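Local structure of sensor protein, Kinase (Polaromonas sp. JS666, 3GRC) at residues 34-39 and 43-48; 54-59 and 66-71. The protein is probably the phosphate-accepting receiver domain of a two-component sensor histidine kinase, taking part in signalling by phosphotransfer from histidine to aspartate. One frame throughout, in Å; residues are numbered along the deposited sequence.

Contact 1 (34-39 and 43-48); sequences DMVHSA and LEQVAR
L43 lies one helical turn beyond A39, and its backbone N gives a hydrogen bond to A39 O, 2.9 Å long and nearly straight at 161°. This is the first turn of helix 39-48, which leaves the edge strand 32-36 after a short bend. S38 is the N-cap: its OG accepts from the N of Q41, a job well suited to a short hydroxyl side chain. The L43 side chain starts beside its own backbone N, which leaves CG just beyond the oxygen of that carbonyl, 3.3 Å from A39 O. Its branched end is then free to pack on L68 and L72 of helix 65-73, while the small A39 lets that helix come near.

Two residues on, Q45 faces the strand. Its aliphatic base does the apolar work, CB lying 4.3 Å from V36 CG1; the β-branched valine, common in strands, also reaches L10 and C12 on the neighbouring strand. CG of Q45 is anti to the backbone N, and a bend at chi2 (54°) carries the amide toward D34. There the two side chains cross at about a right angle, with carboxylate and amide planes 79° apart. NE2 of Q45 and OD2 of D34 are 4.2 Å apart, too far for a direct bond; both instead bond to the OH of Y51, while D34 OD1 forms a salt bridge with R8.

R48 closes the segment, its NH1 making a weak 3.1 Å bond to Q45 OE1. The contact is therefore apolar at its middle and polar at its outer border, where a tyrosine hydroxyl shared by amide and carboxylate, rather than a direct pairing of the two, probably fixes how the Q45 amide is turned.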
loop_
_atom_site.group_PDB
_atom_site.type_symbol
_atom_site.label_atom_id
_atom_site.label_comp_id
_atom_site.label_asym_id
_atom_site.label_seq_id
_atom_site.Cartn_x
_atom_site.Cartn_y
_atom_site.Cartn_z
ATOM N N ASP A 34 8.485 6.379 -0.839
ATOM C CA ASP A 34 9.242 6.273 0.379
ATOM C C ASP A 34 9.079 4.860 0.906
ATOM O O ASP A 34 7.994 4.294 0.867
ATOM C CB ASP A 34 8.721 7.259 1.429
ATOM C CG ASP A 34 9.087 8.706 1.112
ATOM O OD1 ASP A 34 10.178 8.929 0.560
ATOM O OD2 ASP A 34 8.289 9.613 1.427
HETATM N N MSE A 35 10.155 4.287 1.413
HETATM C CA MSE A 35 10.073 2.944 1.958
HETATM C C MSE A 35 10.095 2.976 3.490
HETATM O O MSE A 35 10.893 3.677 4.095
HETATM C CB MSE A 35 11.252 2.086 1.474
HETATM C CG MSE A 35 11.510 2.101 -0.021
HETATM SE SE MSE A 35 13.124 1.157 -0.435
HETATM C CE MSE A 35 14.463 2.560 -0.109
ATOM N N VAL A 36 9.201 2.219 4.100
ATOM C CA VAL A 36 9.134 2.050 5.551
ATOM C C VAL A 36 8.914 0.559 5.770
ATOM O O VAL A 36 8.398 -0.128 4.894
ATOM C CB VAL A 36 8.006 2.893 6.236
ATOM C CG1 VAL A 36 8.342 4.374 6.085
ATOM C CG2 VAL A 36 6.625 2.579 5.646
ATOM N N HIS A 37 9.298 0.054 6.935
ATOM C CA HIS A 37 9.192 -1.379 7.181
ATOM C C HIS A 37 8.226 -1.882 8.249
ATOM O O HIS A 37 8.260 -3.070 8.591
ATOM C CB HIS A 37 10.592 -1.931 7.454
ATOM C CG HIS A 37 11.272 -1.312 8.632
ATOM N ND1 HIS A 37 10.978 -1.656 9.937
ATOM C CD2 HIS A 37 12.227 -0.351 8.714
ATOM C CE1 HIS A 37 11.715 -0.940 10.761
ATOM N NE2 HIS A 37 12.485 -0.138 10.040
ATOM N N SER A 38 7.367 -1.008 8.767
ATOM C CA SER A 38 6.418 -1.430 9.792
ATOM C C SER A 38 5.182 -0.549 9.826
ATOM O O SER A 38 5.182 0.568 9.299
ATOM C CB SER A 38 7.070 -1.422 11.179
ATOM O OG SER A 38 7.135 -0.099 11.697
ATOM N N ALA A 39 4.131 -1.066 10.458
ATOM C CA ALA A 39 2.871 -0.350 10.587
ATOM C C ALA A 39 3.059 0.963 11.339
ATOM O O ALA A 39 2.489 1.989 10.964
ATOM C CB ALA A 39 1.843 -1.224 11.300
ATOM N N LEU A 43 2.262 4.664 9.944
ATOM C CA LEU A 43 1.351 5.610 10.589
ATOM C C LEU A 43 2.024 6.970 10.827
ATOM O O LEU A 43 1.432 8.020 10.574
ATOM C CB LEU A 43 0.832 5.025 11.908
ATOM C CG LEU A 43 -0.154 3.873 11.688
ATOM C CD1 LEU A 43 -0.505 3.179 12.992
ATOM C CD2 LEU A 43 -1.396 4.440 11.023
ATOM N N GLU A 44 3.267 6.944 11.291
ATOM C CA GLU A 44 4.012 8.173 11.536
ATOM C C GLU A 44 4.254 8.925 10.223
ATOM O O GLU A 44 3.888 10.095 10.068
ATOM C CB GLU A 44 5.368 7.845 12.172
ATOM C CG GLU A 44 6.163 9.068 12.611
ATOM C CD GLU A 44 7.605 8.749 13.008
ATOM O OE1 GLU A 44 7.857 7.707 13.656
ATOM O OE2 GLU A 44 8.495 9.561 12.681
ATOM N N GLN A 45 4.857 8.225 9.269
ATOM C CA GLN A 45 5.215 8.809 7.984
ATOM C C GLN A 45 4.080 9.310 7.093
ATOM O O GLN A 45 4.231 10.322 6.410
ATOM C CB GLN A 45 6.066 7.801 7.196
ATOM C CG GLN A 45 6.717 8.359 5.955
ATOM C CD GLN A 45 7.545 9.590 6.247
ATOM O OE1 GLN A 45 8.275 9.628 7.225
ATOM N NE2 GLN A 45 7.434 10.600 5.396
ATOM N N VAL A 46 2.949 8.615 7.094
ATOM C CA VAL A 46 1.849 9.005 6.224
ATOM C C VAL A 46 1.317 10.405 6.522
ATOM O O VAL A 46 0.783 11.073 5.639
ATOM C CB VAL A 46 0.690 7.983 6.295
ATOM C CG1 VAL A 46 -0.076 8.132 7.597
ATOM C CG2 VAL A 46 -0.215 8.158 5.100
ATOM N N ALA A 47 1.480 10.845 7.766
ATOM C CA ALA A 47 1.025 12.161 8.178
ATOM C C ALA A 47 2.066 13.245 7.879
ATOM O O ALA A 47 1.717 14.417 7.706
ATOM C CB ALA A 47 0.702 12.152 9.666
ATOM N N ARG A 48 3.335 12.852 7.806
ATOM C CA ARG A 48 4.402 13.814 7.557
ATOM C C ARG A 48 4.342 14.476 6.184
ATOM O O ARG A 48 4.969 15.510 5.974
ATOM C CB ARG A 48 5.768 13.160 7.752
ATOM C CG ARG A 48 6.007 12.607 9.149
ATOM C CD ARG A 48 7.408 12.034 9.253
ATOM N NE ARG A 48 8.416 13.073 9.057
ATOM C CZ ARG A 48 9.698 12.843 8.780
ATOM N NH1 ARG A 48 10.146 11.603 8.656
ATOM N NH2 ARG A 48 10.536 13.861 8.633
#

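Contact 2 (54-59 and 66-71); sequences MTVDLN and VSLIRA
V56 and selenomethionine M54 project from strand 53-56 onto L68 and I69 of helix 65-73, within a β-α-β unit of the CheY-like receiver fold that strand 82-86 completes. Helix and strand segments run roughly antiparallel, with 148° between their directions and their axes 10.2 Å apart, a spacing filled by aliphatic side chains.

The long, unbranched chain of M54 is straight, and it carries CE across to meet the end of L68 tip to tip. CE of M54 lies 4.1 Å from L68 CG; its still shorter approach to CD2 is doubtful in the model.

V56 divides its two methyls between two partners. CG1 stands 4.5 Å from L68 CD2, whereas CG2 is 4.3 Å from I69 CG1. The isoleucine leaves its backbone at an angle to the strand, but with CG1 beside its own N (chi1 -64°) the longer branch swings inward, and I69 also packs on I83 and V85 of strand 82-86.

Past the strand end, D57 occupies the place where CheY relatives carry the phosphate-accepting aspartate, consistent with the same role here. Its OD1 takes the backbone N of N59 in an Asx turn. L58 has an unusual, nearly eclipsed chi1 of -114° that brings CD1 to 4.5 Å from V66 CG2. Beside this pair a water joins the backbones, accepting from V66 N at 3.3 Å and giving a weak bond to L58 O.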
loop_
_atom_site.group_PDB
_atom_site.type_symbol
_atom_site.label_atom_id
_atom_site.label_comp_id
_atom_site.label_asym_id
_atom_site.label_seq_id
_atom_site.Cartn_x
_atom_site.Cartn_y
_atom_site.Cartn_z
HETATM N N MSE A 54 -0.710 4.138 -0.864
HETATM C CA MSE A 54 0.164 3.290 -0.057
HETATM C C MSE A 54 0.064 1.852 -0.540
HETATM O O MSE A 54 -1.002 1.408 -0.982
HETATM C CB MSE A 54 -0.245 3.321 1.433
HETATM C CG MSE A 54 0.498 2.325 2.339
HETATM SE SE MSE A 54 0.060 2.590 4.259
HETATM C CE MSE A 54 1.324 1.231 4.972
ATOM N N THR A 55 1.176 1.130 -0.483
ATOM C CA THR A 55 1.168 -0.285 -0.822
ATOM C C THR A 55 1.379 -0.933 0.536
ATOM O O THR A 55 2.211 -0.473 1.329
ATOM C CB THR A 55 2.314 -0.687 -1.785
ATOM O OG1 THR A 55 3.581 -0.540 -1.137
ATOM C CG2 THR A 55 2.276 0.182 -3.025
ATOM N N VAL A 56 0.623 -1.991 0.813
ATOM C CA VAL A 56 0.723 -2.659 2.100
ATOM C C VAL A 56 1.012 -4.149 2.079
ATOM O O VAL A 56 0.335 -4.932 1.420
ATOM C CB VAL A 56 -0.561 -2.454 2.915
ATOM C CG1 VAL A 56 -0.460 -3.183 4.257
ATOM C CG2 VAL A 56 -0.797 -0.977 3.117
ATOM N N ASP A 57 2.030 -4.524 2.834
ATOM C CA ASP A 57 2.424 -5.911 2.983
ATOM C C ASP A 57 1.545 -6.443 4.111
ATOM O O ASP A 57 1.463 -5.837 5.176
ATOM C CB ASP A 57 3.897 -5.976 3.389
ATOM C CG ASP A 57 4.375 -7.390 3.661
ATOM O OD1 ASP A 57 3.628 -8.356 3.364
ATOM O OD2 ASP A 57 5.522 -7.530 4.164
ATOM N N LEU A 58 0.881 -7.565 3.883
ATOM C CA LEU A 58 0.020 -8.135 4.900
ATOM C C LEU A 58 0.791 -8.731 6.076
ATOM O O LEU A 58 0.326 -8.692 7.213
ATOM C CB LEU A 58 -0.870 -9.198 4.273
ATOM C CG LEU A 58 -2.369 -8.908 4.245
ATOM C CD1 LEU A 58 -2.638 -7.503 3.726
ATOM C CD2 LEU A 58 -3.051 -9.951 3.379
ATOM N N ASN A 59 1.981 -9.256 5.806
ATOM C CA ASN A 59 2.799 -9.880 6.848
ATOM C C ASN A 59 3.837 -8.964 7.493
ATOM O O ASN A 59 5.031 -9.095 7.236
ATOM C CB ASN A 59 3.499 -11.107 6.271
ATOM C CG ASN A 59 2.520 -12.119 5.710
ATOM O OD1 ASN A 59 1.724 -12.703 6.448
ATOM N ND2 ASN A 59 2.563 -12.325 4.399
ATOM N N VAL A 66 -3.759 -5.794 7.830
ATOM C CA VAL A 66 -5.168 -5.429 7.945
ATOM C C VAL A 66 -5.402 -4.484 9.122
ATOM O O VAL A 66 -6.266 -3.615 9.062
ATOM C CB VAL A 66 -6.070 -6.676 8.079
ATOM C CG1 VAL A 66 -7.524 -6.250 8.234
ATOM C CG2 VAL A 66 -5.922 -7.557 6.835
ATOM N N SER A 67 -4.624 -4.655 10.184
ATOM C CA SER A 67 -4.732 -3.795 11.359
ATOM C C SER A 67 -4.322 -2.374 10.981
ATOM O O SER A 67 -4.946 -1.392 11.398
ATOM C CB SER A 67 -3.816 -4.308 12.475
ATOM O OG SER A 67 -3.690 -3.343 13.507
ATOM N N LEU A 68 -3.254 -2.272 10.198
ATOM C CA LEU A 68 -2.760 -0.985 9.742
ATOM C C LEU A 68 -3.822 -0.296 8.892
ATOM O O LEU A 68 -4.140 0.871 9.113
ATOM C CB LEU A 68 -1.484 -1.173 8.924
ATOM C CG LEU A 68 -0.948 0.035 8.146
ATOM C CD1 LEU A 68 -0.875 1.273 9.034
ATOM C CD2 LEU A 68 0.421 -0.324 7.597
ATOM N N ILE A 69 -4.386 -1.029 7.932
ATOM C CA ILE A 69 -5.401 -0.463 7.046
ATOM C C ILE A 69 -6.651 -0.007 7.803
ATOM O O ILE A 69 -7.219 1.043 7.492
ATOM C CB ILE A 69 -5.794 -1.463 5.925
ATOM C CG1 ILE A 69 -4.589 -1.731 5.024
ATOM C CG2 ILE A 69 -6.911 -0.885 5.081
ATOM C CD1 ILE A 69 -4.813 -2.806 3.987
ATOM N N ARG A 70 -7.076 -0.791 8.789
ATOM C CA ARG A 70 -8.241 -0.433 9.588
ATOM C C ARG A 70 -7.972 0.884 10.308
ATOM O O ARG A 70 -8.822 1.775 10.320
ATOM C CB ARG A 70 -8.556 -1.518 10.620
ATOM C CG ARG A 70 -9.198 -2.761 10.035
ATOM C CD ARG A 70 -9.628 -3.751 11.113
ATOM N NE ARG A 70 -10.158 -4.986 10.532
ATOM C CZ ARG A 70 -11.197 -5.053 9.698
ATOM N NH1 ARG A 70 -11.847 -3.953 9.325
ATOM N NH2 ARG A 70 -11.588 -6.230 9.229
ATOM N N ALA A 71 -6.781 1.003 10.896
ATOM C CA ALA A 71 -6.403 2.211 11.624
ATOM C C ALA A 71 -6.426 3.430 10.701
ATOM O O ALA A 71 -6.872 4.508 11.094
ATOM C CB ALA A 71 -5.017 2.034 12.245
HETATM O O HOH W 1 -2.843 -8.931 8.154
#

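How the contacts relate
Contact 1 closes before contact 2 opens along the chain, and strand 53-56 is the next element after helix 39-48. Their centres are about 11 Å apart, and both contacts reach the same parallel sheet, in which strand 8-12 sits between edge strand 32-36 and strand 53-56. The two helices, 39-48 and 65-73, are neighbours on the sheet, and L68 is the residue that joins the contacts: its CD1 is 3.8 Å from L43 CD2, and its CD2 is 3.9 Å from A39 CA. Contact 1 lies toward the surface and contact 2 in the interior, so together they tie the sheet's edge to the core strand that leads into the probable phosphorylation site.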